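Local atomic coordinates of trp repressor binding protein WrbA (PDB entry 1YDG), a protein that catalyses the two-electron reduction of quinones to quinols with NADH or NADPH, as an FMN-binding homotetrameric flavoprotein of the WrbA family. Residues B[9-14]-B[36-41]; B[25-30]-B[184-189]; B[81-86]-B[117-122]. All blocks are in the same frame, centred on the assembly; numbering follows the deposited sequence.

Contact 1: B[9-14]-B[36-41]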
ATOM      1  N   LEU B   9       1.023 -10.230  26.257  1.00 14.44           N
ATOM      2  CA  LEU B   9       1.562 -10.172  24.915  1.00 14.48           C
ATOM      3  C   LEU B   9       1.288 -11.473  24.216  1.00 13.71           C
ATOM      4  O   LEU B   9       1.724 -12.514  24.684  1.00 13.43           O
ATOM      5  CB  LEU B   9       3.082  -9.926  24.966  1.00 13.86           C
ATOM      6  CG  LEU B   9       3.872 -10.007  23.665  1.00 14.13           C
ATOM      7  CD1 LEU B   9       3.526  -8.872  22.682  1.00 15.20           C
ATOM      8  CD2 LEU B   9       5.403 -10.055  23.919  1.00 14.85           C
ATOM      9  N   ALA B  10       0.575 -11.403  23.096  1.00 13.50           N
ATOM     10  CA  ALA B  10       0.337 -12.550  22.221  1.00 13.56           C
ATOM     11  C   ALA B  10       1.161 -12.410  20.955  1.00 13.77           C
ATOM     12  O   ALA B  10       1.015 -11.416  20.227  1.00 13.22           O
ATOM     13  CB  ALA B  10      -1.130 -12.645  21.853  1.00 13.52           C
ATOM     14  N   ILE B  11       1.999 -13.411  20.690  1.00 13.83           N
ATOM     15  CA  ILE B  11       2.740 -13.530  19.428  1.00 13.51           C
ATOM     16  C   ILE B  11       2.017 -14.574  18.605  1.00 13.34           C
ATOM     17  O   ILE B  11       2.043 -15.759  18.959  1.00 13.98           O
ATOM     18  CB  ILE B  11       4.198 -13.997  19.640  1.00 13.84           C
ATOM     19  CG1 ILE B  11       4.911 -13.205  20.751  1.00 14.89           C
ATOM     20  CG2 ILE B  11       4.990 -13.938  18.338  1.00 14.10           C
ATOM     21  CD1 ILE B  11       4.964 -11.738  20.537  1.00 16.79           C
ATOM     22  N   VAL B  12       1.348 -14.136  17.537  1.00 12.38           N
ATOM     23  CA  VAL B  12       0.590 -15.015  16.643  1.00 12.23           C
ATOM     24  C   VAL B  12       1.352 -15.068  15.318  1.00 12.04           C
ATOM     25  O   VAL B  12       1.592 -14.027  14.673  1.00 11.18           O
ATOM     26  CB  VAL B  12      -0.853 -14.514  16.392  1.00 12.10           C
ATOM     27  CG1 VAL B  12      -1.596 -15.450  15.448  1.00 11.90           C
ATOM     28  CG2 VAL B  12      -1.606 -14.375  17.688  1.00 13.97           C
ATOM     29  N   PHE B  13       1.798 -16.265  14.956  1.00 11.29           N
ATOM     30  CA  PHE B  13       2.676 -16.436  13.807  1.00 11.64           C
ATOM     31  C   PHE B  13       2.229 -17.621  12.974  1.00 11.96           C
ATOM     32  O   PHE B  13       1.743 -18.638  13.505  1.00 12.48           O
ATOM     33  CB  PHE B  13       4.136 -16.613  14.250  1.00 11.50           C
ATOM     34  CG  PHE B  13       4.434 -17.980  14.801  1.00 11.94           C
ATOM     35  CD1 PHE B  13       4.983 -18.965  13.986  1.00 10.18           C
ATOM     36  CD2 PHE B  13       4.113 -18.289  16.110  1.00 10.94           C
ATOM     37  CE1 PHE B  13       5.225 -20.222  14.469  1.00 12.45           C
ATOM     38  CE2 PHE B  13       4.351 -19.562  16.612  1.00 11.92           C
ATOM     39  CZ  PHE B  13       4.901 -20.528  15.796  1.00 11.50           C
ATOM     40  N   TYR B  14       2.329 -17.461  11.660  1.00 12.89           N
ATOM     41  CA  TYR B  14       2.275 -18.582  10.746  1.00 13.15           C
ATOM     42  C   TYR B  14       3.693 -18.902  10.282  1.00 13.95           C
ATOM     43  O   TYR B  14       4.496 -17.992  10.040  1.00 14.07           O
ATOM     44  CB  TYR B  14       1.379 -18.324   9.524  1.00 13.35           C
ATOM     45  CG  TYR B  14       1.426 -19.532   8.636  1.00 11.75           C
ATOM     46  CD1 TYR B  14       0.823 -20.714   9.029  1.00 12.20           C
ATOM     47  CD2 TYR B  14       2.209 -19.542   7.484  1.00 13.92           C
ATOM     48  CE1 TYR B  14       0.930 -21.872   8.249  1.00 11.91           C
ATOM     49  CE2 TYR B  14       2.346 -20.695   6.705  1.00 12.51           C
ATOM     50  CZ  TYR B  14       1.695 -21.855   7.099  1.00 12.40           C
ATOM     51  OH  TYR B  14       1.817 -22.986   6.356  1.00 13.62           O
ATOM     52  N   ALA B  36       6.904  -9.052  30.332  1.00 19.87           N
ATOM     53  CA  ALA B  36       5.549  -9.342  29.890  1.00 19.67           C
ATOM     54  C   ALA B  36       5.161 -10.785  30.197  1.00 19.00           C
ATOM     55  O   ALA B  36       6.015 -11.650  30.372  1.00 18.98           O
ATOM     56  CB  ALA B  36       5.409  -9.076  28.385  1.00 19.44           C
ATOM     57  N   GLU B  37       3.858 -11.020  30.267  1.00 18.99           N
ATOM     58  CA  GLU B  37       3.303 -12.361  30.234  1.00 18.35           C
ATOM     59  C   GLU B  37       3.079 -12.721  28.775  1.00 17.34           C
ATOM     60  O   GLU B  37       2.319 -12.043  28.094  1.00 16.09           O
ATOM     61  CB  GLU B  37       1.969 -12.410  30.986  1.00 19.05           C
ATOM     62  CG  GLU B  37       1.336 -13.789  30.973  1.00 19.36           C
ATOM     63  CD  GLU B  37       0.167 -13.929  31.918  1.00 20.68           C
ATOM     64  OE1 GLU B  37      -0.544 -12.932  32.169  1.00 22.60           O
ATOM     65  OE2 GLU B  37      -0.045 -15.067  32.398  1.00 23.88           O
ATOM     66  N   VAL B  38       3.729 -13.783  28.297  1.00 16.18           N
ATOM     67  CA  VAL B  38       3.740 -14.070  26.863  1.00 16.33           C
ATOM     68  C   VAL B  38       2.989 -15.348  26.481  1.00 15.70           C
ATOM     69  O   VAL B  38       3.138 -16.384  27.132  1.00 15.32           O
ATOM     70  CB  VAL B  38       5.188 -14.171  26.338  1.00 16.30           C
ATOM     71  CG1 VAL B  38       5.205 -14.212  24.823  1.00 16.34           C
ATOM     72  CG2 VAL B  38       6.042 -12.983  26.849  1.00 16.47           C
ATOM     73  N   ARG B  39       2.188 -15.257  25.424  1.00 15.05           N
ATOM     74  CA  ARG B  39       1.710 -16.443  24.697  1.00 14.96           C
ATOM     75  C   ARG B  39       2.341 -16.482  23.316  1.00 14.47           C
ATOM     76  O   ARG B  39       2.185 -15.550  22.545  1.00 15.15           O
ATOM     77  CB  ARG B  39       0.188 -16.448  24.541  1.00 14.15           C
ATOM     78  CG  ARG B  39      -0.526 -16.533  25.852  1.00 15.94           C
ATOM     79  CD  ARG B  39      -2.028 -16.647  25.656  1.00 15.31           C
ATOM     80  NE  ARG B  39      -2.685 -16.745  26.946  1.00 16.28           N
ATOM     81  CZ  ARG B  39      -3.990 -16.609  27.156  1.00 15.67           C
ATOM     82  NH1 ARG B  39      -4.826 -16.406  26.146  1.00 16.21           N
ATOM     83  NH2 ARG B  39      -4.452 -16.705  28.393  1.00 16.52           N
ATOM     84  N   LEU B  40       3.031 -17.574  23.017  1.00 14.04           N
ATOM     85  CA  LEU B  40       3.468 -17.908  21.678  1.00 14.06           C
ATOM     86  C   LEU B  40       2.455 -18.864  21.070  1.00 13.62           C
ATOM     87  O   LEU B  40       2.231 -19.953  21.600  1.00 14.63           O
ATOM     88  CB  LEU B  40       4.836 -18.576  21.748  1.00 14.47           C
ATOM     89  CG  LEU B  40       5.475 -19.120  20.473  1.00 13.79           C
ATOM     90  CD1 LEU B  40       5.668 -17.997  19.509  1.00 15.32           C
ATOM     91  CD2 LEU B  40       6.810 -19.776  20.815  1.00 15.24           C
ATOM     92  N   LEU B  41       1.860 -18.454  19.956  1.00 13.11           N
ATOM     93  CA  LEU B  41       0.680 -19.101  19.376  1.00 12.80           C
ATOM     94  C   LEU B  41       0.851 -19.279  17.881  1.00 12.87           C
ATOM     95  O   LEU B  41       1.113 -18.322  17.141  1.00 12.23           O
ATOM     96  CB  LEU B  41      -0.555 -18.238  19.631  1.00 12.96           C
ATOM     97  CG  LEU B  41      -0.839 -17.925  21.101  1.00 12.77           C
ATOM     98  CD1 LEU B  41      -1.689 -16.681  21.194  1.00 13.45           C
ATOM     99  CD2 LEU B  41      -1.498 -19.102  21.785  1.00 12.30           C
TER
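Phe-13 and Leu-40 meet at one end of a parallel strand pair, the two strands of the beta-alpha-beta unit that opens the flavodoxin-like fold: strand 8-13, helix 19-33, strand 37-42. Leu-40 CD1 rests 3.5 Å from Phe-13 CE2, and the carbonyl of Leu-41 lies beside the same ring. The ring gets there because Phe-13 CG sits between its own N and carbonyl carbon (chi1 76°), which swings it across to the neighbouring strand. On this face Leu-9 and Val-38 run side by side, CD2 to CG2 at 4.2 Å, and Ile-11 CG1 reaches Val-38 CG1. The other face carries Ala-10, Val-12 and Leu-41; there one methyl, Leu-41 CD1, touches both Ala-10 CB at 4.1 Å and Val-12 CG2. Between the two faces, five backbone bonds hold the parallel register, the strand axes 15° apart. Leu-9, Ile-11 and Phe-13 donate through N to the carbonyl O of Glu-37, Arg-39 and Leu-41, while Leu-9 and Ile-11 accept from Arg-39 and Leu-41. The central bond, Ile-11 N to Arg-39 O, is 2.8 Å long and nearly straight, and the Arg-39 carbonyl also receives the CA-H of Ala-10, with CA 3.5 Å from O. Further out, Ala-24 of helix 19-33 packs on Ile-11, Phe-13 and Leu-40, covering their side of the pair, and helix 73-78 packs against Val-12 and Leu-41 from the other. The guanidinium of Arg-39 leads away from the pair to a cation-pi contact with Trp-78 and a salt bridge from NH1 to Asp-75 OD1.

Contact 2: B[25-30]-B[184-189]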
ATOM      1  N   GLN B  25       9.781 -17.301  18.313  1.00 16.52           N
ATOM      2  CA  GLN B  25      10.465 -17.693  19.550  1.00 17.19           C
ATOM      3  C   GLN B  25      11.353 -16.569  20.067  1.00 16.83           C
ATOM      4  O   GLN B  25      11.366 -16.297  21.264  1.00 17.10           O
ATOM      5  CB  GLN B  25      11.285 -18.969  19.360  1.00 16.98           C
ATOM      6  CG  GLN B  25      10.477 -20.210  19.026  1.00 18.09           C
ATOM      7  CD  GLN B  25      11.366 -21.438  18.861  1.00 19.53           C
ATOM      8  OE1 GLN B  25      11.796 -22.024  19.846  1.00 23.74           O
ATOM      9  NE2 GLN B  25      11.668 -21.805  17.619  1.00 20.27           N
ATOM     10  N   GLU B  26      12.076 -15.901  19.171  1.00 17.37           N
ATOM     11  CA  GLU B  26      12.915 -14.752  19.563  1.00 17.07           C
ATOM     12  C   GLU B  26      12.062 -13.623  20.139  1.00 16.86           C
ATOM     13  O   GLU B  26      12.393 -13.030  21.184  1.00 16.07           O
ATOM     14  CB  GLU B  26      13.751 -14.272  18.358  1.00 17.82           C
ATOM     15  CG  GLU B  26      14.832 -13.262  18.702  1.00 18.32           C
ATOM     16  CD  GLU B  26      15.987 -13.854  19.520  1.00 20.75           C
ATOM     17  OE1 GLU B  26      16.367 -15.020  19.306  1.00 21.96           O
ATOM     18  OE2 GLU B  26      16.523 -13.143  20.381  1.00 23.24           O
ATOM     19  N   ALA B  27      10.936 -13.350  19.474  1.00 17.10           N
ATOM     20  CA  ALA B  27       9.937 -12.377  19.954  1.00 17.12           C
ATOM     21  C   ALA B  27       9.418 -12.740  21.343  1.00 17.04           C
ATOM     22  O   ALA B  27       9.366 -11.897  22.228  1.00 16.03           O
ATOM     23  CB  ALA B  27       8.760 -12.283  18.968  1.00 17.03           C
ATOM     24  N   ALA B  28       9.056 -14.004  21.529  1.00 17.62           N
ATOM     25  CA  ALA B  28       8.517 -14.464  22.794  1.00 18.67           C
ATOM     26  C   ALA B  28       9.506 -14.318  23.965  1.00 19.49           C
ATOM     27  O   ALA B  28       9.115 -13.900  25.052  1.00 19.69           O
ATOM     28  CB  ALA B  28       8.037 -15.891  22.677  1.00 18.83           C
ATOM     29  N   GLU B  29      10.772 -14.640  23.723  1.00 20.62           N
ATOM     30  CA  GLU B  29      11.844 -14.474  24.710  1.00 21.25           C
ATOM     31  C   GLU B  29      12.103 -13.015  25.060  1.00 21.08           C
ATOM     32  O   GLU B  29      12.337 -12.664  26.235  1.00 21.19           O
ATOM     33  CB  GLU B  29      13.142 -15.063  24.152  1.00 21.90           C
ATOM     34  CG  GLU B  29      13.136 -16.557  24.017  1.00 24.05           C
ATOM     35  CD  GLU B  29      14.448 -17.119  23.464  1.00 26.28           C
ATOM     36  OE1 GLU B  29      14.487 -18.345  23.182  1.00 33.17           O
ATOM     37  OE2 GLU B  29      15.445 -16.352  23.327  1.00 33.86           O
ATOM     38  N   ALA B  30      12.075 -12.155  24.042  1.00 20.38           N
ATOM     39  CA  ALA B  30      12.252 -10.720  24.256  1.00 20.43           C
ATOM     40  C   ALA B  30      11.099 -10.177  25.107  1.00 20.36           C
ATOM     41  O   ALA B  30      11.316  -9.379  26.025  1.00 20.11           O
ATOM     42  CB  ALA B  30      12.343  -9.985  22.942  1.00 19.92           C
ATOM     43  N   ALA B 184      18.255  -9.145  16.876  1.00 25.34           N
ATOM     44  CA  ALA B 184      18.267  -7.908  17.675  1.00 24.52           C
ATOM     45  C   ALA B 184      17.158  -6.963  17.244  1.00 23.49           C
ATOM     46  O   ALA B 184      16.600  -6.224  18.057  1.00 24.31           O
ATOM     47  CB  ALA B 184      19.618  -7.227  17.535  1.00 24.90           C
ATOM     48  N   SER B 185      16.835  -7.011  15.961  1.00 21.94           N
ATOM     49  CA  SER B 185      15.735  -6.251  15.394  1.00 21.23           C
ATOM     50  C   SER B 185      14.409  -6.676  16.037  1.00 19.93           C
ATOM     51  O   SER B 185      13.640  -5.844  16.540  1.00 19.57           O
ATOM     52  CB  SER B 185      15.715  -6.473  13.885  1.00 21.25           C
ATOM     53  OG  SER B 185      14.999  -5.463  13.221  1.00 23.09           O
ATOM     54  N   ILE B 186      14.179  -7.986  16.070  1.00 18.89           N
ATOM     55  CA  ILE B 186      12.981  -8.552  16.680  1.00 18.54           C
ATOM     56  C   ILE B 186      12.909  -8.178  18.158  1.00 18.15           C
ATOM     57  O   ILE B 186      11.884  -7.691  18.616  1.00 16.83           O
ATOM     58  CB  ILE B 186      12.958 -10.095  16.498  1.00 18.34           C
ATOM     59  CG1 ILE B 186      12.738 -10.446  15.028  1.00 17.19           C
ATOM     60  CG2 ILE B 186      11.893 -10.746  17.367  1.00 18.38           C
ATOM     61  CD1 ILE B 186      13.260 -11.808  14.645  1.00 17.72           C
ATOM     62  N   ARG B 187      14.008  -8.391  18.889  1.00 18.05           N
ATOM     63  CA  ARG B 187      14.049  -8.103  20.333  1.00 19.23           C
ATOM     64  C   ARG B 187      13.648  -6.669  20.661  1.00 18.26           C
ATOM     65  O   ARG B 187      12.880  -6.415  21.600  1.00 19.36           O
ATOM     66  CB  ARG B 187      15.450  -8.371  20.910  1.00 19.39           C
ATOM     67  CG  ARG B 187      15.881  -9.841  20.939  1.00 21.81           C
ATOM     68  CD  ARG B 187      17.083 -10.109  21.900  1.00 23.60           C
ATOM     69  NE  ARG B 187      18.361  -9.499  21.480  1.00 26.65           N
ATOM     70  CZ  ARG B 187      19.259 -10.051  20.653  1.00 28.57           C
ATOM     71  NH1 ARG B 187      19.050 -11.238  20.094  1.00 29.56           N
ATOM     72  NH2 ARG B 187      20.381  -9.403  20.367  1.00 29.50           N
ATOM     73  N   HIS B 188      14.191  -5.726  19.908  1.00 18.11           N
ATOM     74  CA  HIS B 188      13.931  -4.312  20.135  1.00 17.52           C
ATOM     75  C   HIS B 188      12.480  -3.961  19.837  1.00 16.59           C
ATOM     76  O   HIS B 188      11.818  -3.264  20.629  1.00 15.96           O
ATOM     77  CB  HIS B 188      14.871  -3.443  19.289  1.00 18.06           C
ATOM     78  CG  HIS B 188      14.491  -1.992  19.272  1.00 19.86           C
ATOM     79  ND1 HIS B 188      14.675  -1.163  20.362  1.00 24.08           N
ATOM     80  CD2 HIS B 188      13.889  -1.237  18.320  1.00 22.65           C
ATOM     81  CE1 HIS B 188      14.219   0.047  20.072  1.00 24.94           C
ATOM     82  NE2 HIS B 188      13.744   0.029  18.836  1.00 23.61           N
ATOM     83  N   GLN B 189      11.999  -4.446  18.699  1.00 15.92           N
ATOM     84  CA  GLN B 189      10.594  -4.256  18.295  1.00 15.99           C
ATOM     85  C   GLN B 189       9.622  -4.655  19.399  1.00 15.72           C
ATOM     86  O   GLN B 189       8.705  -3.901  19.716  1.00 15.39           O
ATOM     87  CB  GLN B 189      10.276  -5.038  17.035  1.00 15.52           C
ATOM     88  CG  GLN B 189       8.844  -4.832  16.525  1.00 15.61           C
ATOM     89  CD  GLN B 189       8.570  -5.543  15.234  1.00 15.54           C
ATOM     90  OE1 GLN B 189       9.465  -5.709  14.403  1.00 14.15           O
ATOM     91  NE2 GLN B 189       7.309  -5.968  15.037  1.00 15.70           N
TER
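Glu-26 starts the contact with both parts of its side chain. Its CB and CG lie against Ile-186 CG2, and the chain then bends at chi2 (69°), bringing the carboxylate round to Arg-187. There OE2 accepts a hydrogen bond from Arg-187 NH1 at 3.2 Å, a bond that is part of a salt bridge. The two flat groups are turned 67° against each other: OE2 lies in the guanidinium plane, at its edge, whereas NH1 comes down on OE2 from above the carboxylate plane. Each charge has a further mate, Glu-26 OE1 with Arg-183 and Arg-187 NH2 with Glu-180, so the carboxylate is held by two arginines from helix 180-204. The same OE2 also lies 3.4 Å from Arg-187 CG, alongside the aliphatic part of that chain. At Ala-27 the same Ile-186 methyl continues the apolar packing: CG2 touches Ala-27 CB at 3.8 Å and approaches its backbone N to 3.5 Å. This methyl stands anti to the Ile-186 N, directed at the first helix. In the flavodoxin-like fold, helices flank both faces of a central parallel sheet; 19-33 and the C-terminal helix 180-204 are neighbours on one of those faces, their segments crossing at -43° with axes 8.4 Å apart. Ile-186 extends past the helix pair to Met-121 of strand 117-124. One turn on, Ala-30 comes closest to the opposing backbone, its CB 3.6 Å from Arg-187 CA, and the two CA atoms stand 5.0 Å apart. The small methyl permits this approach, and it also meets Arg-187 CB at 4.0 Å.

Contact 3: B[81-86]-B[117-122]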
ATOM      1  N   ALA B  81      -1.157  -6.473  24.031  1.00 14.03           N
ATOM      2  CA  ALA B  81      -0.216  -6.201  22.968  1.00 13.50           C
ATOM      3  C   ALA B  81      -0.171  -7.387  22.029  1.00 13.12           C
ATOM      4  O   ALA B  81      -0.014  -8.511  22.465  1.00 13.49           O
ATOM      5  CB  ALA B  81       1.159  -5.923  23.564  1.00 14.37           C
ATOM      6  N   ILE B  82      -0.314  -7.134  20.732  1.00 12.10           N
ATOM      7  CA  ILE B  82      -0.326  -8.179  19.722  1.00 12.29           C
ATOM      8  C   ILE B  82       0.798  -8.054  18.710  1.00 12.45           C
ATOM      9  O   ILE B  82       1.044  -6.970  18.172  1.00 12.11           O
ATOM     10  CB  ILE B  82      -1.656  -8.141  18.930  1.00 12.39           C
ATOM     11  CG1 ILE B  82      -2.825  -8.477  19.858  1.00 12.41           C
ATOM     12  CG2 ILE B  82      -1.583  -9.088  17.715  1.00 11.24           C
ATOM     13  CD1 ILE B  82      -4.200  -7.928  19.411  1.00 13.16           C
ATOM     14  N   VAL B  83       1.461  -9.171  18.422  1.00 12.35           N
ATOM     15  CA  VAL B  83       2.362  -9.240  17.277  1.00 12.23           C
ATOM     16  C   VAL B  83       1.876 -10.326  16.345  1.00 12.58           C
ATOM     17  O   VAL B  83       1.606 -11.438  16.802  1.00 11.90           O
ATOM     18  CB  VAL B  83       3.840  -9.548  17.684  1.00 12.66           C
ATOM     19  CG1 VAL B  83       4.735  -9.742  16.466  1.00 11.57           C
ATOM     20  CG2 VAL B  83       4.414  -8.471  18.600  1.00 12.99           C
ATOM     21  N   PHE B  84       1.799  -9.984  15.044  1.00 12.33           N
ATOM     22  CA  PHE B  84       1.519 -10.919  13.936  1.00 11.93           C
ATOM     23  C   PHE B  84       2.763 -11.108  13.065  1.00 12.01           C
ATOM     24  O   PHE B  84       3.419 -10.126  12.675  1.00 12.37           O
ATOM     25  CB  PHE B  84       0.415 -10.352  13.019  1.00 11.99           C
ATOM     26  CG  PHE B  84      -0.984 -10.636  13.473  1.00 10.63           C
ATOM     27  CD1 PHE B  84      -1.260 -11.053  14.776  1.00 11.64           C
ATOM     28  CD2 PHE B  84      -2.038 -10.433  12.611  1.00 10.79           C
ATOM     29  CE1 PHE B  84      -2.573 -11.292  15.190  1.00 10.71           C
ATOM     30  CE2 PHE B  84      -3.352 -10.673  13.022  1.00 11.23           C
ATOM     31  CZ  PHE B  84      -3.611 -11.093  14.302  1.00 11.52           C
ATOM     32  N   SER B  85       3.066 -12.358  12.758  1.00 11.73           N
ATOM     33  CA  SER B  85       4.166 -12.717  11.885  1.00 12.75           C
ATOM     34  C   SER B  85       3.675 -13.678  10.817  1.00 12.38           C
ATOM     35  O   SER B  85       3.059 -14.705  11.126  1.00 12.78           O
ATOM     36  CB  SER B  85       5.309 -13.340  12.700  1.00 12.61           C
ATOM     37  OG  SER B  85       6.419 -13.632  11.877  1.00 14.21           O
ATOM     38  N   SER B  86       3.925 -13.337   9.558  1.00 12.20           N
ATOM     39  CA  SER B  86       3.637 -14.219   8.446  1.00 12.76           C
ATOM     40  C   SER B  86       4.721 -14.169   7.390  1.00 13.30           C
ATOM     41  O   SER B  86       5.148 -13.078   7.041  1.00 14.10           O
ATOM     42  CB  SER B  86       2.340 -13.786   7.769  1.00 12.50           C
ATOM     43  OG  SER B  86       2.083 -14.618   6.674  1.00  9.73           O
ATOM     44  N   THR B 117      -2.210  -2.712  21.353  1.00 13.96           N
ATOM     45  CA  THR B 117      -1.063  -2.374  20.503  1.00 13.61           C
ATOM     46  C   THR B 117      -0.817  -3.498  19.528  1.00 13.09           C
ATOM     47  O   THR B 117      -1.135  -4.652  19.807  1.00 12.68           O
ATOM     48  CB  THR B 117       0.197  -2.054  21.272  1.00 12.70           C
ATOM     49  OG1 THR B 117       0.599  -3.191  22.020  1.00 13.44           O
ATOM     50  CG2 THR B 117      -0.014  -0.863  22.212  1.00 13.37           C
ATOM     51  N   PHE B 118      -0.259  -3.136  18.382  1.00 12.72           N
ATOM     52  CA  PHE B 118      -0.066  -4.028  17.269  1.00 12.58           C
ATOM     53  C   PHE B 118       1.206  -3.697  16.521  1.00 12.86           C
ATOM     54  O   PHE B 118       1.426  -2.545  16.147  1.00 12.10           O
ATOM     55  CB  PHE B 118      -1.198  -3.896  16.277  1.00 12.46           C
ATOM     56  CG  PHE B 118      -1.115  -4.878  15.154  1.00 12.67           C
ATOM     57  CD1 PHE B 118      -1.633  -6.162  15.307  1.00 12.72           C
ATOM     58  CD2 PHE B 118      -0.481  -4.549  13.961  1.00 12.64           C
ATOM     59  CE1 PHE B 118      -1.553  -7.093  14.263  1.00 12.68           C
ATOM     60  CE2 PHE B 118      -0.395  -5.468  12.915  1.00 13.26           C
ATOM     61  CZ  PHE B 118      -0.923  -6.753  13.073  1.00 13.05           C
ATOM     62  N   SER B 119       2.022  -4.718  16.278  1.00 12.02           N
ATOM     63  CA  SER B 119       3.118  -4.612  15.309  1.00 12.68           C
ATOM     64  C   SER B 119       3.232  -5.939  14.568  1.00 12.73           C
ATOM     65  O   SER B 119       2.561  -6.917  14.916  1.00 11.40           O
ATOM     66  CB  SER B 119       4.432  -4.248  15.996  1.00 12.40           C
ATOM     67  OG  SER B 119       5.057  -5.377  16.552  1.00 13.21           O
ATOM     68  N   ALA B 120       4.039  -5.962  13.516  1.00 13.11           N
ATOM     69  CA  ALA B 120       4.075  -7.113  12.641  1.00 12.94           C
ATOM     70  C   ALA B 120       5.485  -7.442  12.170  1.00 13.21           C
ATOM     71  O   ALA B 120       6.381  -6.608  12.218  1.00 13.83           O
ATOM     72  CB  ALA B 120       3.145  -6.879  11.447  1.00 12.85           C
ATOM     73  N   MET B 121       5.661  -8.679  11.720  1.00 13.17           N
ATOM     74  CA  MET B 121       6.948  -9.205  11.262  1.00 14.32           C
ATOM     75  C   MET B 121       6.684 -10.101  10.082  1.00 14.49           C
ATOM     76  O   MET B 121       5.568 -10.621   9.909  1.00 13.95           O
ATOM     77  CB  MET B 121       7.651 -10.043  12.337  1.00 13.83           C
ATOM     78  CG  MET B 121       7.942  -9.329  13.634  1.00 13.52           C
ATOM     79  SD  MET B 121       8.864 -10.339  14.834  1.00 15.30           S
ATOM     80  CE  MET B 121       7.890 -11.812  14.924  1.00 15.11           C
ATOM     81  N   THR B 122       7.703 -10.277   9.257  1.00 15.70           N
ATOM     82  CA  THR B 122       7.564 -11.100   8.071  1.00 17.05           C
ATOM     83  C   THR B 122       8.883 -11.711   7.579  1.00 18.62           C
ATOM     84  O   THR B 122       9.960 -11.469   8.141  1.00 18.40           O
ATOM     85  CB  THR B 122       6.892 -10.269   6.944  1.00 16.35           C
ATOM     86  OG1 THR B 122       6.443 -11.131   5.891  1.00 13.18           O
ATOM     87  CG2 THR B 122       7.853  -9.197   6.407  1.00 16.14           C
TER
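Phe-118 drives its edge into the face of Phe-84, a T-shaped pair with centroids 5.2 Å apart and planes at 75°. CE1 of Phe-118 stands over the Phe-84 ring, offset toward its rim and 3.7 Å from CG, while CZ reaches back to Phe-84 CB. With CG anti to its backbone N (chi1 -175°), Phe-118 leans across to the neighbouring strand, where its CD1 also meets Ile-82 CG2 at 3.8 Å. This face is packed tightly with apolar and aromatic groups; Ala-142 of helix 131-144 packs on Phe-118, and Val-12 of the adjacent strand 8-13 lies beside Phe-84. A leucine in place of Phe-84 would probably rob the Phe-118 edge of its aromatic face and let that ring shift. The other face is more polar, with small hydroxyl side chains among the apolar ones, though it too is buried. Val-83 CG1 and Met-121 CE are 4.1 Å apart; that methyl, folded back at chi3, also touches Ser-85 CB. Two hydroxyls turn to helix 180-204: Thr-117 OG1 pairs with Thr-197, and Ser-119 OG with Gln-193 and Gln-189. Between the faces five N-H...O bonds join the parallel strands, from Ile-82 N to Thr-117 O at 2.8 Å to the longer Ser-86 N to Met-121 O at 3.2 Å. Beyond them, Thr-122 OG1 donates to Ser-86 O at 2.6 Å, so a side-chain hydroxyl adds a bond where the two segments end. Further along, the same strands carry FMN-binding residues, Thr-88 near the end of 81-89 and Ser-123 near the end of 117-124. A cofactor site at the C-terminal ends of central parallel strands is the hallmark of the flavodoxin-like fold.

From the N terminus, strand 8-13 passes into helix 19-33 and then strand 37-42, where contact 1 closes the first short loop. Contact 3 follows in series, joining 81-86 to 117-122. Strands 8-13 and 81-89 are neighbours in the sheet, with Val-12 N bonded to Val-83 O, so contacts 1 and 3 belong to one sheet. Contact 2 spans the longest interval, from 25-30 to 184-189: it encloses contact 3 and crosses contact 1, whose second strand comes after helix 19-33. Its helices lie on the sheet that the others build: Ala-27 packs on Ile-11, and Gln-189 bonds to Ser-119 and Ala-120, fastening the C-terminal helix to the central strands.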